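Local coordinates for Ro sixty-related protein, RSR (Deinococcus radiodurans, PDB 2NVO), which binds several small RNAs that accumulate during recovery from ultraviolet irradiation and contributes to the bacterium's resistance to it, at residues 363-375 against 455-467. Sequence-based numbering, arbitrary orientation.
Sequences TRHLLALDVSGSM and LDVDTFVVYTDNE. With CA (calcium ion), chain B.
Strands 364-369 and 459-464 run parallel, axes 4.7 Å apart at 18°, with Leu366 beside Phe460 and Ala368 beside Val462; the N and O atoms of Leu366 and Ala368 bond to Thr459, Val461 and Tyr463. On one face of the sheet Leu366 CD2 lies 3.6 Å from Phe460 CE1; on the other, Leu367 CG meets the Tyr463 ring at its edge. At the N-terminal end Asp458 OD2 takes the Arg364 backbone N-H on its anti side (2.9 Å, 170°), while Arg364 NE donates to Asp456 O (3.2 Å) in the guanidinium plane and NH2 forms a salt bridge with Asp405.

The C-terminal ends carry the MIDAS-like site. Calcium is bound by Ser372 OG, Ser374 OG, Glu467 OE2 (2.4 Å) and two waters. Second-shell carboxylates hold the two serines and one water. Asp370 OD1 accepts from Ser372 N, closing an Asx turn, and also from Ser372 OG. Ser374 OG, between its backbone N and carbonyl carbon (chi1 67°), faces both calcium and the syn lone pair of Asp465 OD2 (2.6 Å). The water donates to Asp370 OD2 and Asp465 OD1; Asp370 OD2 also accepts from Thr464 OG1 and Thr441.

In the VWFA-like sheet, strand 405-411 flanks strand 364-369; helix 388-402 packs on Leu367, Leu369 and Tyr463, helix 445-452 on Ala368 and Phe460.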
ATOM      1  N   THR A 363      -2.516 -18.330 -12.013  1.00 15.50           N
ATOM      2  CA  THR A 363      -1.598 -19.452 -11.897  1.00 11.95           C
ATOM      3  C   THR A 363      -2.249 -20.471 -10.977  1.00 12.46           C
ATOM      4  O   THR A 363      -3.213 -20.156 -10.264  1.00 13.71           O
ATOM      5  CB  THR A 363      -0.232 -19.043 -11.311  1.00 13.19           C
ATOM      6  OG1 THR A 363      -0.397 -18.649  -9.944  1.00 14.58           O
ATOM      7  CG2 THR A 363       0.390 -17.878 -12.099  1.00 16.69           C
ATOM      8  N   ARG A 364      -1.745 -21.694 -11.014  1.00  8.43           N
ATOM      9  CA  ARG A 364      -2.299 -22.758 -10.206  1.00 12.86           C
ATOM     10  C   ARG A 364      -1.589 -22.740  -8.863  1.00  9.88           C
ATOM     11  O   ARG A 364      -0.380 -22.878  -8.793  1.00 10.86           O
ATOM     12  CB  ARG A 364      -2.142 -24.105 -10.905  1.00 15.78           C
ATOM     13  CG  ARG A 364      -2.801 -24.104 -12.296  1.00 18.15           C
ATOM     14  CD  ARG A 364      -2.457 -25.353 -13.059  1.00 22.41           C
ATOM     15  NE  ARG A 364      -2.662 -26.525 -12.224  1.00 27.40           N
ATOM     16  CZ  ARG A 364      -3.838 -27.106 -12.002  1.00 29.81           C
ATOM     17  NH1 ARG A 364      -4.952 -26.641 -12.572  1.00 30.50           N
ATOM     18  NH2 ARG A 364      -3.892 -28.172 -11.211  1.00 33.42           N
ATOM     19  N   HIS A 365      -2.360 -22.546  -7.806  1.00 11.85           N
ATOM     20  CA  HIS A 365      -1.800 -22.299  -6.471  1.00  9.78           C
ATOM     21  C   HIS A 365      -1.989 -23.504  -5.584  1.00  8.83           C
ATOM     22  O   HIS A 365      -3.006 -24.186  -5.678  1.00  9.92           O
ATOM     23  CB  HIS A 365      -2.520 -21.098  -5.815  1.00  9.01           C
ATOM     24  CG  HIS A 365      -2.073 -19.766  -6.325  1.00  9.96           C
ATOM     25  ND1 HIS A 365      -1.588 -18.775  -5.498  1.00 12.37           N
ATOM     26  CD2 HIS A 365      -2.026 -19.260  -7.584  1.00 10.48           C
ATOM     27  CE1 HIS A 365      -1.258 -17.719  -6.220  1.00 11.15           C
ATOM     28  NE2 HIS A 365      -1.518 -17.989  -7.489  1.00 13.23           N
ATOM     29  N   LEU A 366      -1.014 -23.758  -4.709  1.00  7.63           N
ATOM     30  CA  LEU A 366      -1.194 -24.676  -3.601  1.00  5.65           C
ATOM     31  C   LEU A 366      -0.893 -23.844  -2.350  1.00  5.80           C
ATOM     32  O   LEU A 366       0.215 -23.335  -2.202  1.00  5.12           O
ATOM     33  CB  LEU A 366      -0.220 -25.846  -3.686  1.00  6.25           C
ATOM     34  CG  LEU A 366      -0.351 -26.950  -2.644  1.00  9.37           C
ATOM     35  CD1 LEU A 366      -1.697 -27.586  -2.703  1.00 13.20           C
ATOM     36  CD2 LEU A 366       0.742 -28.039  -2.803  1.00 10.44           C
ATOM     37  N   LEU A 367      -1.886 -23.704  -1.485  1.00  5.12           N
ATOM     38  CA  LEU A 367      -1.756 -22.863  -0.282  1.00  6.62           C
ATOM     39  C   LEU A 367      -1.592 -23.815   0.887  1.00  5.69           C
ATOM     40  O   LEU A 367      -2.408 -24.702   1.077  1.00  8.75           O
ATOM     41  CB  LEU A 367      -2.999 -21.980  -0.088  1.00  5.99           C
ATOM     42  CG  LEU A 367      -3.019 -20.526  -0.575  1.00  6.65           C
ATOM     43  CD1 LEU A 367      -2.661 -20.427  -2.047  1.00  5.12           C
ATOM     44  CD2 LEU A 367      -4.370 -19.862  -0.287  1.00  5.33           C
ATOM     45  N   ALA A 368      -0.499 -23.672   1.621  1.00  5.12           N
ATOM     46  CA  ALA A 368      -0.230 -24.530   2.765  1.00  5.24           C
ATOM     47  C   ALA A 368      -0.327 -23.644   4.021  1.00  5.66           C
ATOM     48  O   ALA A 368       0.471 -22.736   4.204  1.00  5.12           O
ATOM     49  CB  ALA A 368       1.138 -25.125   2.626  1.00  5.12           C
ATOM     50  N   LEU A 369      -1.342 -23.909   4.830  1.00  5.36           N
ATOM     51  CA  LEU A 369      -1.662 -23.124   6.005  1.00  6.74           C
ATOM     52  C   LEU A 369      -1.132 -23.785   7.269  1.00  5.75           C
ATOM     53  O   LEU A 369      -1.358 -24.965   7.509  1.00  5.12           O
ATOM     54  CB  LEU A 369      -3.181 -22.990   6.142  1.00  5.58           C
ATOM     55  CG  LEU A 369      -3.910 -21.892   5.387  1.00  9.61           C
ATOM     56  CD1 LEU A 369      -3.281 -21.634   4.022  1.00  5.12           C
ATOM     57  CD2 LEU A 369      -5.404 -22.155   5.300  1.00  8.62           C
ATOM     58  N   ASP A 370      -0.419 -22.995   8.057  1.00  5.12           N
ATOM     59  CA  ASP A 370      -0.151 -23.305   9.451  1.00  5.12           C
ATOM     60  C   ASP A 370      -1.520 -23.379  10.141  1.00  5.12           C
ATOM     61  O   ASP A 370      -2.328 -22.445  10.051  1.00  5.12           O
ATOM     62  CB  ASP A 370       0.733 -22.179  10.035  1.00  5.12           C
ATOM     63  CG  ASP A 370       1.300 -22.514  11.423  1.00  5.12           C
ATOM     64  OD1 ASP A 370       0.569 -23.102  12.234  1.00  5.12           O
ATOM     65  OD2 ASP A 370       2.471 -22.172  11.689  1.00  5.12           O
ATOM     66  N   VAL A 371      -1.807 -24.493  10.802  1.00  5.12           N
ATOM     67  CA  VAL A 371      -3.109 -24.691  11.445  1.00  6.40           C
ATOM     68  C   VAL A 371      -2.997 -24.842  12.966  1.00  7.17           C
ATOM     69  O   VAL A 371      -3.941 -25.272  13.614  1.00  9.66           O
ATOM     70  CB  VAL A 371      -3.854 -25.947  10.869  1.00  7.44           C
ATOM     71  CG1 VAL A 371      -4.195 -25.742   9.393  1.00  5.69           C
ATOM     72  CG2 VAL A 371      -3.024 -27.211  11.065  1.00  8.10           C
ATOM     73  N   SER A 372      -1.845 -24.501  13.519  1.00  6.66           N
ATOM     74  CA  SER A 372      -1.628 -24.654  14.957  1.00 10.43           C
ATOM     75  C   SER A 372      -2.298 -23.527  15.737  1.00  9.64           C
ATOM     76  O   SER A 372      -2.691 -22.506  15.154  1.00  5.12           O
ATOM     77  CB  SER A 372      -0.137 -24.679  15.254  1.00  7.19           C
ATOM     78  OG  SER A 372       0.470 -23.464  14.858  1.00  9.06           O
ATOM     79  N   GLY A 373      -2.408 -23.713  17.057  1.00  8.90           N
ATOM     80  CA  GLY A 373      -3.161 -22.804  17.904  1.00  8.54           C
ATOM     81  C   GLY A 373      -2.704 -21.355  17.947  1.00  7.25           C
ATOM     82  O   GLY A 373      -3.531 -20.441  18.109  1.00  8.58           O
ATOM     83  N   SER A 374      -1.404 -21.124  17.810  1.00  7.20           N
ATOM     84  CA  SER A 374      -0.909 -19.756  17.879  1.00  9.78           C
ATOM     85  C   SER A 374      -1.439 -18.907  16.709  1.00  8.32           C
ATOM     86  O   SER A 374      -1.450 -17.686  16.790  1.00  5.12           O
ATOM     87  CB  SER A 374       0.615 -19.714  17.929  1.00  6.77           C
ATOM     88  OG  SER A 374       1.171 -20.175  16.704  1.00  9.49           O
ATOM     89  N   MET A 375      -1.912 -19.565  15.647  1.00  8.59           N
ATOM     90  CA  MET A 375      -2.494 -18.833  14.508  1.00  5.73           C
ATOM     91  C   MET A 375      -3.724 -18.032  14.953  1.00  7.04           C
ATOM     92  O   MET A 375      -4.144 -17.115  14.270  1.00  5.12           O
ATOM     93  CB  MET A 375      -2.848 -19.793  13.350  1.00  5.12           C
ATOM     94  CG  MET A 375      -1.612 -20.396  12.656  1.00  5.12           C
ATOM     95  SD  MET A 375      -0.552 -19.213  11.815  1.00  5.12           S
ATOM     96  CE  MET A 375      -1.510 -18.878  10.302  1.00  5.12           C
ATOM     97  N   LEU A 455       1.401 -33.464  -8.643  1.00 18.78           N
ATOM     98  CA  LEU A 455       0.458 -32.364  -8.807  1.00 20.73           C
ATOM     99  C   LEU A 455       1.140 -31.198  -9.518  1.00 18.10           C
ATOM    100  O   LEU A 455       2.230 -30.773  -9.132  1.00 15.51           O
ATOM    101  CB  LEU A 455      -0.055 -31.892  -7.440  1.00 16.27           C
ATOM    102  CG  LEU A 455      -1.135 -30.816  -7.446  1.00 18.16           C
ATOM    103  CD1 LEU A 455      -2.439 -31.366  -8.036  1.00 19.00           C
ATOM    104  CD2 LEU A 455      -1.354 -30.241  -6.027  1.00 14.33           C
ATOM    105  N   ASP A 456       0.505 -30.686 -10.562  1.00 17.12           N
ATOM    106  CA  ASP A 456       1.027 -29.520 -11.259  1.00 18.70           C
ATOM    107  C   ASP A 456       0.689 -28.253 -10.464  1.00 15.26           C
ATOM    108  O   ASP A 456      -0.476 -27.916 -10.291  1.00 16.92           O
ATOM    109  CB  ASP A 456       0.454 -29.425 -12.675  1.00 24.04           C
ATOM    110  CG  ASP A 456       1.154 -30.365 -13.660  1.00 31.59           C
ATOM    111  OD1 ASP A 456       0.483 -31.290 -14.178  1.00 36.67           O
ATOM    112  OD2 ASP A 456       2.369 -30.183 -13.918  1.00 30.92           O
ATOM    113  N   VAL A 457       1.721 -27.560 -10.004  1.00 15.81           N
ATOM    114  CA  VAL A 457       1.573 -26.331  -9.217  1.00 12.26           C
ATOM    115  C   VAL A 457       2.501 -25.262  -9.766  1.00 10.16           C
ATOM    116  O   VAL A 457       3.678 -25.522  -9.982  1.00 10.60           O
ATOM    117  CB  VAL A 457       1.931 -26.592  -7.732  1.00 11.01           C
ATOM    118  CG1 VAL A 457       1.933 -25.272  -6.908  1.00  7.49           C
ATOM    119  CG2 VAL A 457       0.965 -27.621  -7.132  1.00 11.31           C
ATOM    120  N   ASP A 458       1.975 -24.066 -10.016  1.00  8.53           N
ATOM    121  CA  ASP A 458       2.804 -22.944 -10.425  1.00  9.11           C
ATOM    122  C   ASP A 458       3.323 -22.152  -9.213  1.00 10.10           C
ATOM    123  O   ASP A 458       4.486 -21.742  -9.175  1.00 10.22           O
ATOM    124  CB  ASP A 458       1.997 -21.982 -11.298  1.00 10.37           C
ATOM    125  CG  ASP A 458       1.506 -22.624 -12.573  1.00 11.82           C
ATOM    126  OD1 ASP A 458       2.332 -23.279 -13.229  1.00 11.56           O
ATOM    127  OD2 ASP A 458       0.309 -22.472 -12.890  1.00 11.35           O
ATOM    128  N   THR A 459       2.442 -21.927  -8.239  1.00  9.39           N
ATOM    129  CA  THR A 459       2.754 -21.026  -7.118  1.00  7.94           C
ATOM    130  C   THR A 459       2.445 -21.690  -5.786  1.00  5.52           C
ATOM    131  O   THR A 459       1.305 -22.060  -5.538  1.00  8.34           O
ATOM    132  CB  THR A 459       1.885 -19.766  -7.214  1.00  9.42           C
ATOM    133  OG1 THR A 459       1.906 -19.269  -8.565  1.00 12.71           O
ATOM    134  CG2 THR A 459       2.393 -18.695  -6.242  1.00  7.30           C
ATOM    135  N   PHE A 460       3.457 -21.886  -4.953  1.00  5.45           N
ATOM    136  CA  PHE A 460       3.238 -22.423  -3.607  1.00  6.39           C
ATOM    137  C   PHE A 460       3.172 -21.225  -2.659  1.00  5.12           C
ATOM    138  O   PHE A 460       3.990 -20.322  -2.785  1.00  6.01           O
ATOM    139  CB  PHE A 460       4.421 -23.317  -3.199  1.00  7.07           C
ATOM    140  CG  PHE A 460       4.473 -24.641  -3.942  1.00  7.49           C
ATOM    141  CD1 PHE A 460       3.850 -25.764  -3.435  1.00  7.43           C
ATOM    142  CD2 PHE A 460       5.150 -24.741  -5.145  1.00  8.34           C
ATOM    143  CE1 PHE A 460       3.910 -26.974  -4.119  1.00  8.33           C
ATOM    144  CE2 PHE A 460       5.231 -25.957  -5.831  1.00  9.11           C
ATOM    145  CZ  PHE A 460       4.606 -27.058  -5.328  1.00  8.19           C
ATOM    146  N   VAL A 461       2.199 -21.190  -1.751  1.00  5.20           N
ATOM    147  CA  VAL A 461       2.142 -20.105  -0.766  1.00  5.12           C
ATOM    148  C   VAL A 461       1.970 -20.700   0.624  1.00  5.12           C
ATOM    149  O   VAL A 461       1.044 -21.469   0.865  1.00  5.12           O
ATOM    150  CB  VAL A 461       0.972 -19.113  -1.010  1.00  6.26           C
ATOM    151  CG1 VAL A 461       1.077 -17.950  -0.005  1.00  5.12           C
ATOM    152  CG2 VAL A 461       1.017 -18.567  -2.427  1.00  5.69           C
ATOM    153  N   VAL A 462       2.875 -20.355   1.528  1.00  5.12           N
ATOM    154  CA  VAL A 462       2.781 -20.832   2.893  1.00  5.12           C
ATOM    155  C   VAL A 462       2.322 -19.685   3.777  1.00  5.12           C
ATOM    156  O   VAL A 462       2.881 -18.600   3.710  1.00  5.12           O
ATOM    157  CB  VAL A 462       4.148 -21.344   3.397  1.00  5.12           C
ATOM    158  CG1 VAL A 462       4.094 -21.618   4.949  1.00  5.12           C
ATOM    159  CG2 VAL A 462       4.547 -22.598   2.616  1.00  6.89           C
ATOM    160  N   TYR A 463       1.320 -19.935   4.610  1.00  5.12           N
ATOM    161  CA  TYR A 463       0.872 -18.926   5.553  1.00  5.12           C
ATOM    162  C   TYR A 463       1.184 -19.384   6.980  1.00  5.52           C
ATOM    163  O   TYR A 463       0.768 -20.466   7.393  1.00  5.12           O
ATOM    164  CB  TYR A 463      -0.630 -18.672   5.386  1.00  5.12           C
ATOM    165  CG  TYR A 463      -0.952 -17.791   4.205  1.00  5.12           C
ATOM    166  CD1 TYR A 463      -0.775 -16.412   4.286  1.00  5.32           C
ATOM    167  CD2 TYR A 463      -1.443 -18.328   3.012  1.00  5.55           C
ATOM    168  CE1 TYR A 463      -1.074 -15.579   3.205  1.00  5.12           C
ATOM    169  CE2 TYR A 463      -1.744 -17.505   1.916  1.00  5.98           C
ATOM    170  CZ  TYR A 463      -1.567 -16.132   2.029  1.00  5.94           C
ATOM    171  OH  TYR A 463      -1.857 -15.297   0.966  1.00  6.77           O
ATOM    172  N   THR A 464       1.899 -18.540   7.725  1.00  5.12           N
ATOM    173  CA  THR A 464       2.218 -18.827   9.120  1.00  5.12           C
ATOM    174  C   THR A 464       2.110 -17.523   9.937  1.00  5.12           C
ATOM    175  O   THR A 464       1.787 -16.477   9.387  1.00  5.12           O
ATOM    176  CB  THR A 464       3.608 -19.510   9.263  1.00  5.56           C
ATOM    177  OG1 THR A 464       3.787 -19.974  10.613  1.00  7.14           O
ATOM    178  CG2 THR A 464       4.722 -18.569   8.910  1.00  5.12           C
ATOM    179  N   ASP A 465       2.302 -17.600  11.252  1.00  6.71           N
ATOM    180  CA  ASP A 465       2.282 -16.363  12.036  1.00  5.12           C
ATOM    181  C   ASP A 465       3.709 -15.848  12.087  1.00  6.57           C
ATOM    182  O   ASP A 465       4.106 -14.960  11.330  1.00  5.12           O
ATOM    183  CB  ASP A 465       1.642 -16.534  13.426  1.00  8.58           C
ATOM    184  CG  ASP A 465       1.994 -17.862  14.109  1.00  7.17           C
ATOM    185  OD1 ASP A 465       2.905 -18.582  13.670  1.00  7.28           O
ATOM    186  OD2 ASP A 465       1.333 -18.179  15.106  1.00  6.15           O
ATOM    187  N   ASN A 466       4.511 -16.476  12.939  1.00  8.74           N
ATOM    188  CA  ASN A 466       5.914 -16.201  12.959  1.00  9.74           C
ATOM    189  C   ASN A 466       6.727 -17.462  13.271  1.00 12.32           C
ATOM    190  O   ASN A 466       7.740 -17.379  13.920  1.00 10.55           O
ATOM    191  CB  ASN A 466       6.197 -15.049  13.937  1.00  9.97           C
ATOM    192  CG  ASN A 466       5.873 -15.400  15.388  1.00 16.00           C
ATOM    193  OD1 ASN A 466       5.258 -16.429  15.678  1.00 14.11           O
ATOM    194  ND2 ASN A 466       6.298 -14.538  16.310  1.00 13.85           N
ATOM    195  N   GLU A 467       6.280 -18.633  12.799  1.00 11.13           N
ATOM    196  CA  GLU A 467       6.915 -19.882  13.211  1.00 12.73           C
ATOM    197  C   GLU A 467       7.238 -20.864  12.094  1.00 16.63           C
ATOM    198  O   GLU A 467       6.766 -22.002  12.118  1.00 15.31           O
ATOM    199  CB  GLU A 467       6.088 -20.591  14.291  1.00 10.64           C
ATOM    200  CG  GLU A 467       5.880 -19.757  15.518  1.00  8.24           C
ATOM    201  CD  GLU A 467       5.444 -20.573  16.720  1.00  5.78           C
ATOM    202  OE1 GLU A 467       6.055 -20.400  17.768  1.00  8.40           O
ATOM    203  OE2 GLU A 467       4.510 -21.383  16.641  1.00  8.70           O
TER
HETATM  204 CA    CA B 533       2.391 -22.310  16.114  1.00  5.12          CA
HETATM  205  O   HOH W   1       2.682 -21.066  14.026  1.00  5.12           O
HETATM  206  O   HOH W   2       3.497 -24.366  15.305  1.00  9.80           O